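Local coordinates for protein 2-Keto-3-deoxy-(6-phospho-)gluconate aldolase (Thermoproteus tenax, PDB 2R91) that belongs to the dihydrodipicolinate synthetase family of aldolases and folds as a TIM barrel whose chains assemble into a tetramer, at residues A64-V69 against Q171-N176; R108-Y113 against V134-D139; R141-L146 against L163-Y168. One frame throughout, in Å; residues are numbered along the deposited sequence.

Interaction 1: A64-V69 against Q171-N176; sequences ARRVIV and QARVYN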
ATOM      1  N   ALA A  64      22.650 -16.688  28.387  1.00 25.64           N
ATOM      2  CA  ALA A  64      23.523 -16.211  27.325  1.00 25.53           C
ATOM      3  C   ALA A  64      24.371 -15.074  27.829  1.00 25.62           C
ATOM      4  O   ALA A  64      23.898 -14.245  28.598  1.00 24.77           O
ATOM      5  CB  ALA A  64      22.692 -15.730  26.112  1.00 24.48           C
ATOM      6  N   ARG A  65      25.595 -14.983  27.336  1.00 25.81           N
ATOM      7  CA  ARG A  65      26.476 -13.884  27.750  1.00 28.90           C
ATOM      8  C   ARG A  65      26.175 -12.571  27.081  1.00 26.77           C
ATOM      9  O   ARG A  65      26.535 -11.538  27.616  1.00 25.37           O
ATOM     10  CB  ARG A  65      27.930 -14.232  27.472  1.00 33.79           C
ATOM     11  CG  ARG A  65      28.266 -15.636  27.915  1.00 39.53           C
ATOM     12  CD  ARG A  65      28.932 -15.642  29.271  1.00 44.29           C
ATOM     13  NE  ARG A  65      30.378 -15.512  29.099  1.00 48.01           N
ATOM     14  CZ  ARG A  65      31.257 -16.487  29.295  1.00 49.60           C
ATOM     15  NH1 ARG A  65      30.858 -17.689  29.694  1.00 50.58           N
ATOM     16  NH2 ARG A  65      32.549 -16.250  29.104  1.00 50.73           N
ATOM     17  N   ARG A  66      25.542 -12.603  25.895  1.00 23.60           N
ATOM     18  CA  ARG A  66      25.246 -11.369  25.154  1.00 22.54           C
ATOM     19  C   ARG A  66      23.746 -11.293  24.838  1.00 22.79           C
ATOM     20  O   ARG A  66      23.216 -12.117  24.080  1.00 20.07           O
ATOM     21  CB  ARG A  66      26.043 -11.301  23.851  1.00 23.16           C
ATOM     22  CG  ARG A  66      27.567 -11.367  24.038  1.00 24.48           C
ATOM     23  CD  ARG A  66      28.346 -11.108  22.742  1.00 24.04           C
ATOM     24  NE  ARG A  66      27.989  -9.804  22.218  1.00 25.37           N
ATOM     25  CZ  ARG A  66      28.244  -9.379  20.995  1.00 26.50           C
ATOM     26  NH1 ARG A  66      28.891 -10.169  20.149  1.00 26.80           N
ATOM     27  NH2 ARG A  66      27.851  -8.162  20.626  1.00 25.89           N
ATOM     28  N   VAL A  67      23.076 -10.293  25.405  1.00 20.78           N
ATOM     29  CA  VAL A  67      21.602 -10.231  25.373  1.00 19.65           C
ATOM     30  C   VAL A  67      21.170  -8.814  25.071  1.00 20.13           C
ATOM     31  O   VAL A  67      21.668  -7.843  25.684  1.00 18.37           O
ATOM     32  CB  VAL A  67      20.972 -10.695  26.742  1.00 18.94           C
ATOM     33  CG1 VAL A  67      19.481 -10.456  26.763  1.00 18.33           C
ATOM     34  CG2 VAL A  67      21.255 -12.159  27.021  1.00 18.10           C
ATOM     35  N   ILE A  68      20.265  -8.666  24.100  1.00 18.78           N
ATOM     36  CA  ILE A  68      19.596  -7.384  23.887  1.00 18.79           C
ATOM     37  C   ILE A  68      18.119  -7.599  24.186  1.00 18.18           C
ATOM     38  O   ILE A  68      17.531  -8.579  23.727  1.00 19.72           O
ATOM     39  CB  ILE A  68      19.758  -6.884  22.415  1.00 20.20           C
ATOM     40  CG1 ILE A  68      21.236  -6.651  22.083  1.00 21.83           C
ATOM     41  CG2 ILE A  68      18.884  -5.634  22.134  1.00 17.78           C
ATOM     42  CD1 ILE A  68      21.492  -6.334  20.534  1.00 22.15           C
ATOM     43  N   VAL A  69      17.512  -6.697  24.956  1.00 17.80           N
ATOM     44  CA  VAL A  69      16.114  -6.841  25.336  1.00 17.07           C
ATOM     45  C   VAL A  69      15.239  -5.799  24.614  1.00 16.93           C
ATOM     46  O   VAL A  69      15.525  -4.590  24.642  1.00 16.18           O
ATOM     47  CB  VAL A  69      15.911  -6.747  26.904  1.00 18.35           C
ATOM     48  CG1 VAL A  69      14.453  -6.971  27.287  1.00 17.06           C
ATOM     49  CG2 VAL A  69      16.813  -7.764  27.629  1.00 17.57           C
ATOM     50  N   GLN A 171      28.459   5.027  12.990  1.00 32.63           N
ATOM     51  CA  GLN A 171      28.910   4.366  14.217  1.00 33.53           C
ATOM     52  C   GLN A 171      27.922   3.344  14.807  1.00 31.80           C
ATOM     53  O   GLN A 171      28.281   2.570  15.706  1.00 32.04           O
ATOM     54  CB  GLN A 171      29.260   5.414  15.275  1.00 37.03           C
ATOM     55  CG  GLN A 171      30.461   6.297  14.896  1.00 42.42           C
ATOM     56  CD  GLN A 171      31.674   5.468  14.480  1.00 46.10           C
ATOM     57  OE1 GLN A 171      32.111   4.555  15.211  1.00 48.26           O
ATOM     58  NE2 GLN A 171      32.225   5.773  13.292  1.00 47.58           N
ATOM     59  N   ALA A 172      26.692   3.329  14.313  1.00 28.80           N
ATOM     60  CA  ALA A 172      25.688   2.391  14.821  1.00 27.78           C
ATOM     61  C   ALA A 172      25.992   0.983  14.338  1.00 28.49           C
ATOM     62  O   ALA A 172      26.509   0.809  13.231  1.00 29.52           O
ATOM     63  CB  ALA A 172      24.283   2.811  14.348  1.00 26.93           C
ATOM     64  N   ARG A 173      25.643  -0.019  15.139  1.00 28.26           N
ATOM     65  CA  ARG A 173      25.586  -1.400  14.680  1.00 29.70           C
ATOM     66  C   ARG A 173      24.227  -1.652  13.974  1.00 26.18           C
ATOM     67  O   ARG A 173      23.168  -1.524  14.590  1.00 24.48           O
ATOM     68  CB  ARG A 173      25.731  -2.351  15.857  1.00 31.28           C
ATOM     69  CG  ARG A 173      27.143  -2.449  16.459  1.00 36.07           C
ATOM     70  CD  ARG A 173      27.084  -2.976  17.918  1.00 36.72           C
ATOM     71  NE  ARG A 173      26.445  -4.303  18.026  1.00 43.00           N
ATOM     72  CZ  ARG A 173      25.920  -4.834  19.145  1.00 43.92           C
ATOM     73  NH1 ARG A 173      25.934  -4.160  20.299  1.00 46.08           N
ATOM     74  NH2 ARG A 173      25.374  -6.049  19.114  1.00 44.05           N
ATOM     75  N   VAL A 174      24.281  -2.022  12.696  1.00 23.43           N
ATOM     76  CA  VAL A 174      23.077  -2.183  11.850  1.00 20.59           C
ATOM     77  C   VAL A 174      22.893  -3.646  11.397  1.00 20.93           C
ATOM     78  O   VAL A 174      23.839  -4.287  10.918  1.00 19.89           O
ATOM     79  CB  VAL A 174      23.102  -1.184  10.640  1.00 19.95           C
ATOM     80  CG1 VAL A 174      21.874  -1.368   9.754  1.00 19.70           C
ATOM     81  CG2 VAL A 174      23.198   0.270  11.127  1.00 18.58           C
ATOM     82  N   TYR A 175      21.680  -4.173  11.580  1.00 19.33           N
ATOM     83  CA  TYR A 175      21.313  -5.563  11.301  1.00 20.27           C
ATOM     84  C   TYR A 175      20.031  -5.592  10.476  1.00 18.95           C
ATOM     85  O   TYR A 175      19.123  -4.770  10.677  1.00 18.05           O
ATOM     86  CB  TYR A 175      20.986  -6.297  12.618  1.00 23.78           C
ATOM     87  CG  TYR A 175      22.128  -6.253  13.595  1.00 25.41           C
ATOM     88  CD1 TYR A 175      23.027  -7.306  13.687  1.00 24.73           C
ATOM     89  CD2 TYR A 175      22.342  -5.138  14.383  1.00 26.51           C
ATOM     90  CE1 TYR A 175      24.110  -7.259  14.543  1.00 25.22           C
ATOM     91  CE2 TYR A 175      23.422  -5.088  15.271  1.00 26.32           C
ATOM     92  CZ  TYR A 175      24.283  -6.164  15.343  1.00 26.13           C
ATOM     93  OH  TYR A 175      25.344  -6.118  16.217  1.00 27.83           O
ATOM     94  N   ASN A 176      19.951  -6.528   9.549  1.00 18.08           N
ATOM     95  CA  ASN A 176      18.698  -6.747   8.837  1.00 18.69           C
ATOM     96  C   ASN A 176      17.990  -7.974   9.408  1.00 18.73           C
ATOM     97  O   ASN A 176      18.640  -8.980   9.746  1.00 19.11           O
ATOM     98  CB  ASN A 176      18.924  -6.866   7.306  1.00 18.54           C
ATOM     99  CG  ASN A 176      17.640  -7.144   6.563  1.00 17.95           C
ATOM    100  OD1 ASN A 176      17.210  -8.279   6.494  1.00 20.45           O
ATOM    101  ND2 ASN A 176      16.996  -6.107   6.048  1.00 19.28           N
TER

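Interaction 2: R108-Y113 against V134-D139; sequences RQIAKY and VGRDVD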
ATOM      1  N   ARG A 108       6.499  14.373  16.875  1.00 23.75           N
ATOM      2  CA  ARG A 108       6.913  14.763  18.235  1.00 25.81           C
ATOM      3  C   ARG A 108       6.697  13.606  19.224  1.00 21.85           C
ATOM      4  O   ARG A 108       7.541  13.343  20.058  1.00 20.56           O
ATOM      5  CB  ARG A 108       6.191  16.038  18.745  1.00 26.40           C
ATOM      6  CG  ARG A 108       6.749  16.517  20.108  1.00 29.65           C
ATOM      7  CD  ARG A 108       5.955  17.697  20.720  1.00 30.29           C
ATOM      8  NE  ARG A 108       4.641  17.217  21.142  1.00 30.91           N
ATOM      9  CZ  ARG A 108       4.399  16.622  22.300  1.00 32.85           C
ATOM     10  NH1 ARG A 108       5.373  16.474  23.177  1.00 33.22           N
ATOM     11  NH2 ARG A 108       3.172  16.159  22.565  1.00 34.87           N
ATOM     12  N   GLN A 109       5.568  12.908  19.104  1.00 22.03           N
ATOM     13  CA  GLN A 109       5.296  11.789  20.018  1.00 21.44           C
ATOM     14  C   GLN A 109       6.301  10.650  19.876  1.00 21.44           C
ATOM     15  O   GLN A 109       6.800  10.112  20.877  1.00 20.91           O
ATOM     16  CB  GLN A 109       3.861  11.291  19.852  1.00 21.29           C
ATOM     17  CG  GLN A 109       2.807  12.298  20.382  1.00 20.14           C
ATOM     18  CD  GLN A 109       1.402  11.905  19.974  1.00 21.34           C
ATOM     19  OE1 GLN A 109       1.186  11.447  18.847  1.00 21.23           O
ATOM     20  NE2 GLN A 109       0.421  12.118  20.874  1.00 19.27           N
ATOM     21  N   ILE A 110       6.593  10.275  18.631  1.00 21.14           N
ATOM     22  CA  ILE A 110       7.584   9.219  18.374  1.00 21.64           C
ATOM     23  C   ILE A 110       8.960   9.611  18.934  1.00 20.29           C
ATOM     24  O   ILE A 110       9.654   8.796  19.527  1.00 21.19           O
ATOM     25  CB  ILE A 110       7.749   8.916  16.846  1.00 22.56           C
ATOM     26  CG1 ILE A 110       6.412   8.595  16.170  1.00 22.72           C
ATOM     27  CG2 ILE A 110       8.758   7.785  16.627  1.00 20.41           C
ATOM     28  CD1 ILE A 110       5.649   7.586  16.921  1.00 24.49           C
ATOM     29  N   ALA A 111       9.362  10.849  18.707  1.00 21.60           N
ATOM     30  CA  ALA A 111      10.687  11.314  19.146  1.00 22.34           C
ATOM     31  C   ALA A 111      10.805  11.329  20.651  1.00 21.91           C
ATOM     32  O   ALA A 111      11.823  10.936  21.181  1.00 22.59           O
ATOM     33  CB  ALA A 111      10.986  12.728  18.591  1.00 22.20           C
ATOM     34  N   LYS A 112       9.773  11.827  21.334  1.00 22.22           N
ATOM     35  CA  LYS A 112       9.770  11.872  22.795  1.00 22.25           C
ATOM     36  C   LYS A 112       9.910  10.472  23.362  1.00 20.84           C
ATOM     37  O   LYS A 112      10.694  10.259  24.288  1.00 21.03           O
ATOM     38  CB  LYS A 112       8.474  12.525  23.344  1.00 23.72           C
ATOM     39  CG  LYS A 112       8.436  12.580  24.883  1.00 24.60           C
ATOM     40  CD  LYS A 112       7.313  13.472  25.402  1.00 26.24           C
ATOM     41  CE  LYS A 112       7.208  13.445  26.944  1.00 26.86           C
ATOM     42  NZ  LYS A 112       8.501  13.761  27.615  1.00 30.63           N
ATOM     43  N   TYR A 113       9.147   9.525  22.815  1.00 19.80           N
ATOM     44  CA  TYR A 113       9.261   8.115  23.211  1.00 19.71           C
ATOM     45  C   TYR A 113      10.702   7.604  23.212  1.00 19.98           C
ATOM     46  O   TYR A 113      11.197   7.080  24.219  1.00 19.27           O
ATOM     47  CB  TYR A 113       8.418   7.214  22.290  1.00 19.10           C
ATOM     48  CG  TYR A 113       8.549   5.739  22.660  1.00 19.21           C
ATOM     49  CD1 TYR A 113       7.903   5.228  23.808  1.00 18.58           C
ATOM     50  CD2 TYR A 113       9.340   4.861  21.889  1.00 17.73           C
ATOM     51  CE1 TYR A 113       8.018   3.885  24.175  1.00 18.63           C
ATOM     52  CE2 TYR A 113       9.456   3.542  22.225  1.00 17.94           C
ATOM     53  CZ  TYR A 113       8.798   3.044  23.376  1.00 20.57           C
ATOM     54  OH  TYR A 113       8.913   1.714  23.716  1.00 19.66           O
ATOM     55  N   VAL A 134       4.531  -2.736  12.586  1.00 17.92           N
ATOM     56  CA  VAL A 134       4.359  -1.514  13.399  1.00 18.86           C
ATOM     57  C   VAL A 134       3.345  -0.531  12.787  1.00 20.87           C
ATOM     58  O   VAL A 134       2.602   0.167  13.510  1.00 19.37           O
ATOM     59  CB  VAL A 134       5.742  -0.856  13.589  1.00 17.64           C
ATOM     60  CG1 VAL A 134       5.660   0.562  14.172  1.00 18.10           C
ATOM     61  CG2 VAL A 134       6.623  -1.780  14.432  1.00 17.36           C
ATOM     62  N   GLY A 135       3.311  -0.481  11.454  1.00 20.71           N
ATOM     63  CA  GLY A 135       2.395   0.392  10.744  1.00 21.74           C
ATOM     64  C   GLY A 135       3.005   1.755  10.461  1.00 22.21           C
ATOM     65  O   GLY A 135       2.333   2.643   9.950  1.00 22.27           O
ATOM     66  N   ARG A 136       4.262   1.945  10.859  1.00 21.31           N
ATOM     67  CA  ARG A 136       5.028   3.151  10.508  1.00 21.92           C
ATOM     68  C   ARG A 136       6.491   2.765  10.364  1.00 20.61           C
ATOM     69  O   ARG A 136       6.930   1.724  10.853  1.00 20.46           O
ATOM     70  CB  ARG A 136       4.887   4.307  11.550  1.00 22.16           C
ATOM     71  CG  ARG A 136       5.188   3.925  13.026  1.00 22.72           C
ATOM     72  CD  ARG A 136       5.025   5.103  14.010  1.00 23.00           C
ATOM     73  NE  ARG A 136       3.742   5.785  13.797  1.00 23.82           N
ATOM     74  CZ  ARG A 136       2.559   5.389  14.257  1.00 24.29           C
ATOM     75  NH1 ARG A 136       2.446   4.324  15.090  1.00 23.23           N
ATOM     76  NH2 ARG A 136       1.483   6.093  13.905  1.00 21.87           N
ATOM     77  N   ASP A 137       7.244   3.658   9.759  1.00 20.32           N
ATOM     78  CA  ASP A 137       8.676   3.495   9.519  1.00 21.79           C
ATOM     79  C   ASP A 137       9.425   4.609  10.238  1.00 21.34           C
ATOM     80  O   ASP A 137       9.022   5.771  10.160  1.00 23.14           O
ATOM     81  CB  ASP A 137       8.922   3.627   7.989  1.00 22.47           C
ATOM     82  CG  ASP A 137      10.377   3.380   7.585  1.00 23.63           C
ATOM     83  OD1 ASP A 137      11.084   2.611   8.246  1.00 22.04           O
ATOM     84  OD2 ASP A 137      10.812   3.981   6.581  1.00 24.71           O
ATOM     85  N   VAL A 138      10.512   4.266  10.917  1.00 20.29           N
ATOM     86  CA  VAL A 138      11.474   5.255  11.371  1.00 20.94           C
ATOM     87  C   VAL A 138      12.738   5.049  10.529  1.00 20.78           C
ATOM     88  O   VAL A 138      13.563   4.166  10.834  1.00 18.89           O
ATOM     89  CB  VAL A 138      11.751   5.127  12.877  1.00 21.11           C
ATOM     90  CG1 VAL A 138      12.826   6.128  13.319  1.00 20.05           C
ATOM     91  CG2 VAL A 138      10.423   5.388  13.667  1.00 20.83           C
ATOM     92  N   ASP A 139      12.849   5.818   9.438  1.00 20.83           N
ATOM     93  CA  ASP A 139      13.903   5.560   8.432  1.00 20.94           C
ATOM     94  C   ASP A 139      15.253   6.110   8.916  1.00 21.65           C
ATOM     95  O   ASP A 139      15.341   6.658  10.022  1.00 18.30           O
ATOM     96  CB  ASP A 139      13.491   6.026   7.001  1.00 22.56           C
ATOM     97  CG  ASP A 139      13.422   7.557   6.834  1.00 23.49           C
ATOM     98  OD1 ASP A 139      13.755   8.298   7.768  1.00 23.95           O
ATOM     99  OD2 ASP A 139      13.030   8.014   5.733  1.00 24.21           O
TER

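Interaction 3: R141-L146 against L163-Y168; sequences RAAKEL and LAYKRY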
ATOM      1  N   ARG A 141      17.141   8.683   8.156  1.00 24.49           N
ATOM      2  CA  ARG A 141      17.168  10.115   8.434  1.00 27.34           C
ATOM      3  C   ARG A 141      16.447  10.469   9.763  1.00 25.69           C
ATOM      4  O   ARG A 141      16.975  11.201  10.605  1.00 25.03           O
ATOM      5  CB  ARG A 141      16.534  10.820   7.245  1.00 30.44           C
ATOM      6  CG  ARG A 141      16.480  12.316   7.300  1.00 36.64           C
ATOM      7  CD  ARG A 141      16.330  12.854   5.872  1.00 40.30           C
ATOM      8  NE  ARG A 141      15.294  13.867   5.816  1.00 45.42           N
ATOM      9  CZ  ARG A 141      14.119  13.718   5.201  1.00 48.18           C
ATOM     10  NH1 ARG A 141      13.836  12.578   4.553  1.00 49.20           N
ATOM     11  NH2 ARG A 141      13.229  14.723   5.220  1.00 48.56           N
ATOM     12  N   ALA A 142      15.245   9.931   9.940  1.00 25.23           N
ATOM     13  CA  ALA A 142      14.483  10.073  11.191  1.00 24.03           C
ATOM     14  C   ALA A 142      15.257   9.510  12.385  1.00 25.07           C
ATOM     15  O   ALA A 142      15.293  10.116  13.451  1.00 25.80           O
ATOM     16  CB  ALA A 142      13.154   9.373  11.056  1.00 24.54           C
ATOM     17  N   ALA A 143      15.890   8.356  12.205  1.00 24.07           N
ATOM     18  CA  ALA A 143      16.693   7.742  13.255  1.00 24.68           C
ATOM     19  C   ALA A 143      17.877   8.639  13.692  1.00 25.72           C
ATOM     20  O   ALA A 143      18.171   8.786  14.905  1.00 24.09           O
ATOM     21  CB  ALA A 143      17.182   6.371  12.803  1.00 23.20           C
ATOM     22  N   LYS A 144      18.531   9.253  12.706  1.00 25.64           N
ATOM     23  CA  LYS A 144      19.596  10.216  12.986  1.00 27.51           C
ATOM     24  C   LYS A 144      19.050  11.435  13.726  1.00 27.53           C
ATOM     25  O   LYS A 144      19.671  11.899  14.692  1.00 26.98           O
ATOM     26  CB  LYS A 144      20.289  10.677  11.688  1.00 28.28           C
ATOM     27  CG  LYS A 144      21.448  11.662  11.935  1.00 29.24           C
ATOM     28  CD  LYS A 144      22.051  12.201  10.636  1.00 29.89           C
ATOM     29  CE  LYS A 144      23.289  13.094  10.926  1.00 31.98           C
ATOM     30  NZ  LYS A 144      23.742  13.799   9.679  1.00 34.62           N
ATOM     31  N   GLU A 145      17.902  11.931  13.258  1.00 29.75           N
ATOM     32  CA  GLU A 145      17.168  13.086  13.843  1.00 33.24           C
ATOM     33  C   GLU A 145      16.792  12.868  15.318  1.00 32.94           C
ATOM     34  O   GLU A 145      16.594  13.849  16.055  1.00 34.15           O
ATOM     35  CB  GLU A 145      15.905  13.467  13.003  1.00 34.03           C
ATOM     36  CG  GLU A 145      16.187  14.296  11.684  1.00 39.29           C
ATOM     37  CD  GLU A 145      15.053  14.332  10.563  1.00 40.35           C
ATOM     38  OE1 GLU A 145      14.247  13.365  10.358  1.00 42.90           O
ATOM     39  OE2 GLU A 145      15.006  15.348   9.823  1.00 43.59           O
ATOM     40  N   LEU A 146      16.703  11.608  15.763  1.00 30.54           N
ATOM     41  CA  LEU A 146      16.403  11.313  17.173  1.00 29.33           C
ATOM     42  C   LEU A 146      17.573  11.661  18.066  1.00 30.76           C
ATOM     43  O   LEU A 146      17.388  12.055  19.223  1.00 31.16           O
ATOM     44  CB  LEU A 146      16.024   9.845  17.391  1.00 26.91           C
ATOM     45  CG  LEU A 146      14.741   9.362  16.739  1.00 27.14           C
ATOM     46  CD1 LEU A 146      14.598   7.838  16.932  1.00 25.19           C
ATOM     47  CD2 LEU A 146      13.521  10.114  17.312  1.00 26.09           C
ATOM     48  N   LEU A 163      20.667  -0.507   4.628  1.00 20.54           N
ATOM     49  CA  LEU A 163      21.975   0.075   4.360  1.00 20.86           C
ATOM     50  C   LEU A 163      21.982   1.566   4.668  1.00 19.80           C
ATOM     51  O   LEU A 163      22.968   2.103   5.134  1.00 22.87           O
ATOM     52  CB  LEU A 163      22.384  -0.169   2.877  1.00 21.59           C
ATOM     53  CG  LEU A 163      23.017  -1.543   2.606  1.00 22.62           C
ATOM     54  CD1 LEU A 163      22.949  -1.915   1.107  1.00 21.55           C
ATOM     55  CD2 LEU A 163      24.473  -1.573   3.107  1.00 22.09           C
ATOM     56  N   ALA A 164      20.885   2.249   4.391  1.00 21.87           N
ATOM     57  CA  ALA A 164      20.822   3.677   4.651  1.00 21.24           C
ATOM     58  C   ALA A 164      21.121   4.033   6.122  1.00 22.25           C
ATOM     59  O   ALA A 164      21.649   5.111   6.393  1.00 20.86           O
ATOM     60  CB  ALA A 164      19.471   4.249   4.210  1.00 22.08           C
ATOM     61  N   TYR A 165      20.828   3.136   7.074  1.00 21.87           N
ATOM     62  CA  TYR A 165      21.189   3.433   8.483  1.00 22.09           C
ATOM     63  C   TYR A 165      22.690   3.495   8.681  1.00 23.41           C
ATOM     64  O   TYR A 165      23.193   4.293   9.465  1.00 23.02           O
ATOM     65  CB  TYR A 165      20.600   2.414   9.466  1.00 21.10           C
ATOM     66  CG  TYR A 165      19.094   2.376   9.511  1.00 20.46           C
ATOM     67  CD1 TYR A 165      18.370   3.343  10.226  1.00 20.65           C
ATOM     68  CD2 TYR A 165      18.392   1.353   8.892  1.00 20.53           C
ATOM     69  CE1 TYR A 165      17.002   3.306  10.300  1.00 20.03           C
ATOM     70  CE2 TYR A 165      17.009   1.302   8.958  1.00 19.56           C
ATOM     71  CZ  TYR A 165      16.321   2.291   9.670  1.00 20.86           C
ATOM     72  OH  TYR A 165      14.957   2.246   9.726  1.00 19.37           O
ATOM     73  N   LYS A 166      23.413   2.634   7.976  1.00 25.14           N
ATOM     74  CA  LYS A 166      24.867   2.658   8.014  1.00 26.87           C
ATOM     75  C   LYS A 166      25.398   3.971   7.419  1.00 26.30           C
ATOM     76  O   LYS A 166      26.404   4.496   7.844  1.00 26.37           O
ATOM     77  CB  LYS A 166      25.385   1.468   7.208  1.00 29.71           C
ATOM     78  CG  LYS A 166      26.679   0.921   7.661  1.00 32.50           C
ATOM     79  CD  LYS A 166      26.425  -0.364   8.432  1.00 35.08           C
ATOM     80  CE  LYS A 166      27.410  -0.462   9.601  1.00 34.74           C
ATOM     81  NZ  LYS A 166      28.678  -0.877   9.053  1.00 37.08           N
ATOM     82  N   ARG A 167      24.692   4.503   6.435  1.00 26.70           N
ATOM     83  CA  ARG A 167      25.081   5.759   5.807  1.00 27.27           C
ATOM     84  C   ARG A 167      24.867   6.947   6.740  1.00 27.87           C
ATOM     85  O   ARG A 167      25.755   7.806   6.884  1.00 28.20           O
ATOM     86  CB  ARG A 167      24.305   5.936   4.504  1.00 26.23           C
ATOM     87  CG  ARG A 167      24.620   7.197   3.712  1.00 29.61           C
ATOM     88  CD  ARG A 167      23.670   7.263   2.523  1.00 30.20           C
ATOM     89  NE  ARG A 167      23.309   8.641   2.230  1.00 32.84           N
ATOM     90  CZ  ARG A 167      22.166   9.026   1.690  1.00 31.24           C
ATOM     91  NH1 ARG A 167      21.200   8.147   1.399  1.00 30.63           N
ATOM     92  NH2 ARG A 167      22.001  10.307   1.445  1.00 33.32           N
ATOM     93  N   TYR A 168      23.698   7.012   7.377  1.00 27.73           N
ATOM     94  CA  TYR A 168      23.368   8.143   8.261  1.00 28.07           C
ATOM     95  C   TYR A 168      23.923   8.009   9.658  1.00 28.61           C
ATOM     96  O   TYR A 168      24.110   9.017  10.350  1.00 28.99           O
ATOM     97  CB  TYR A 168      21.846   8.351   8.362  1.00 28.46           C
ATOM     98  CG  TYR A 168      21.223   9.101   7.197  1.00 27.73           C
ATOM     99  CD1 TYR A 168      20.970   8.467   5.997  1.00 27.67           C
ATOM    100  CD2 TYR A 168      20.890  10.440   7.309  1.00 29.01           C
ATOM    101  CE1 TYR A 168      20.401   9.133   4.937  1.00 27.77           C
ATOM    102  CE2 TYR A 168      20.315  11.124   6.253  1.00 29.03           C
ATOM    103  CZ  TYR A 168      20.081  10.460   5.061  1.00 29.05           C
ATOM    104  OH  TYR A 168      19.494  11.122   4.007  1.00 29.06           O
TER
HETATM  105  O   HOH W   1      25.308  11.332   9.122  1.00 43.68           O

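Interaction 1: A64-V69 against Q171-N176
I68 and R173 face each other through the interior of a TIM barrel, their CA atoms 12.5 Å apart, on strands 67-70 and 173-176, the third and seventh of eight parallel strands. These strands stand four places apart in the closed sheet, so side chains alone bridge the gap, burying 104 Å² between the two segments. R66, just ahead of its strand, and R173, the first residue of the other, place the contact at the N-terminal end of the barrel.

The closest meeting is between two guanidinium groups: R66 NH2 lies 3.6 Å from R173 NH2, with the planes turned 46° against each other. This pairing of arginines is explained by the carboxylates around it. R66 NH2 forms salt bridges with both E92 and E2, while R173 NH2 has longer, weaker ion pairs with the same two glutamates, so the like charges are probably offset within a shared ionic cluster.

I68 adds a van der Waals contact: its CD1 methyl, carried at the end of an extended side chain, reaches inward to 4.1 Å from R173 NH2. F126 of strand 125-129 packs against I68, R173 and Y175.

R173 bends at its third torsion (chi3 58°), and its guanidinium is then held from within its own strand by Y175. The tyrosine hydroxyl, also hydrogen-bonded to E2, sits at the guanidinium edge in its plane. There R173 grips it side-on with two nitrogens: NE lies 2.8 Å from Y175 OH, with an N-H...O angle of 144°, and R173 NH2 lies 2.9 Å from the same oxygen.

Interaction 2: R108-Y113 against V134-D139
The connection between the short helix 131-134 and helix 140-146, after the fifth barrel strand, packs here on the preceding barrel helix, 107-120, with I110 of the helix wedged against R136 and V138 of the loop. The contact is modest, burying 105 Å², and its backbones stay well apart: the nearest CA atoms, of I110 and V138, are 8.9 Å from each other.

I110 serves both partners by splitting its branches. The CD1 methyl crosses the R136 side chain at a slant, 3.9 Å from R136 CD and 4.1 Å from R136 NE, and so meets the stem of the arginine where the aliphatic chain passes into the guanidinium. The other branch approaches V138, CG2 of I110 lying 4.2 Å from CG2 of V138 as the two side chains pass one another, running in opposing senses.

R136 CG is tucked over the main chain, flanked by N and C (chi1 53°), and the chain bends at chi3. Its charged end is gripped by backbone oxygens of the loop after strand 93-96: NH1 bonds to P99 O and NH2 to F102 O. V138 is buried, resting on P98 and L127, and the next residue, D139, is the N-cap of helix 140-146, its OD1 accepting from A142 N. Elsewhere on the helix, R108 forms a salt bridge with E269 of the second subunit and K112 makes a cation-pi contact with Y263 of that subunit. The arrangement is that of neighbouring beta-alpha units in a TIM barrel, with the loop of one unit laid against the helix of the one before.

Interaction 3: R141-L146 against L163-Y168
With CG beside its backbone N (chi1 -80°), Y168 lays its ring against R141, whose CG, turned the other way (chi1 -179°), carries the arginine chain along the tyrosine, the two side chains running side by side in one sense. R141 CA stands over one face of the ring, displaced from its centre and 3.9 Å from Y168 CD2. R141 CB continues the contact, 3.9 Å from Y168 CE2, and its CD reaches the neighbourhood of the hydroxyl.

K144 comes in from another side, its extended chain crossing the tyrosine at about a right angle. Its CD lies at the ring edge, 3.9 Å from Y168 CD2, and its ammonium group goes on to a water: K144 NZ donates to the water over 3.0 Å, and the water donates to Y168 O over 2.9 Å. The lysine thus links by water to a main-chain carbonyl at the C-terminal end of helix 159-168.

Deeper in the interface, the A143 CB methyl sits in the plane of the Y165 ring at its edge, 4.0 Å from CE1. This buried tyrosine also touches V152 of the barrel sheet, and its hydroxyl is hydrogen-bonded to V138 O. Y168 instead ends at the subunit boundary, its hydroxyl bonded to E232 of the third subunit, which also forms a salt bridge with R167.

The axes of segments 141-146 and 163-168 approach to 9.3 Å and cross at -38°, running broadly the same way, as successive helices do in the outer layer of a TIM barrel.

In the fold
From the N terminus, the chain enters interaction 1 at 64-69, on the third barrel strand, and closes that loop only at 171-176, on the seventh. Interactions 2 and 3 both nest inside it, in series: 108-113 meets 134-139 before 141-146 meets 163-168. A disulfide between C118 and C148 joins one loop to the other. Interaction 1 ties strands inside the barrel, whereas interaction 2 joins a loop to an outer helix and interaction 3 joins two outer helices, their centres 13 Å apart. They touch directly, A111 packing on L146 and D139 on Y165. V174, next to R173, faces outward and packs against Y165 and K166, connecting interaction 1 with interaction 3.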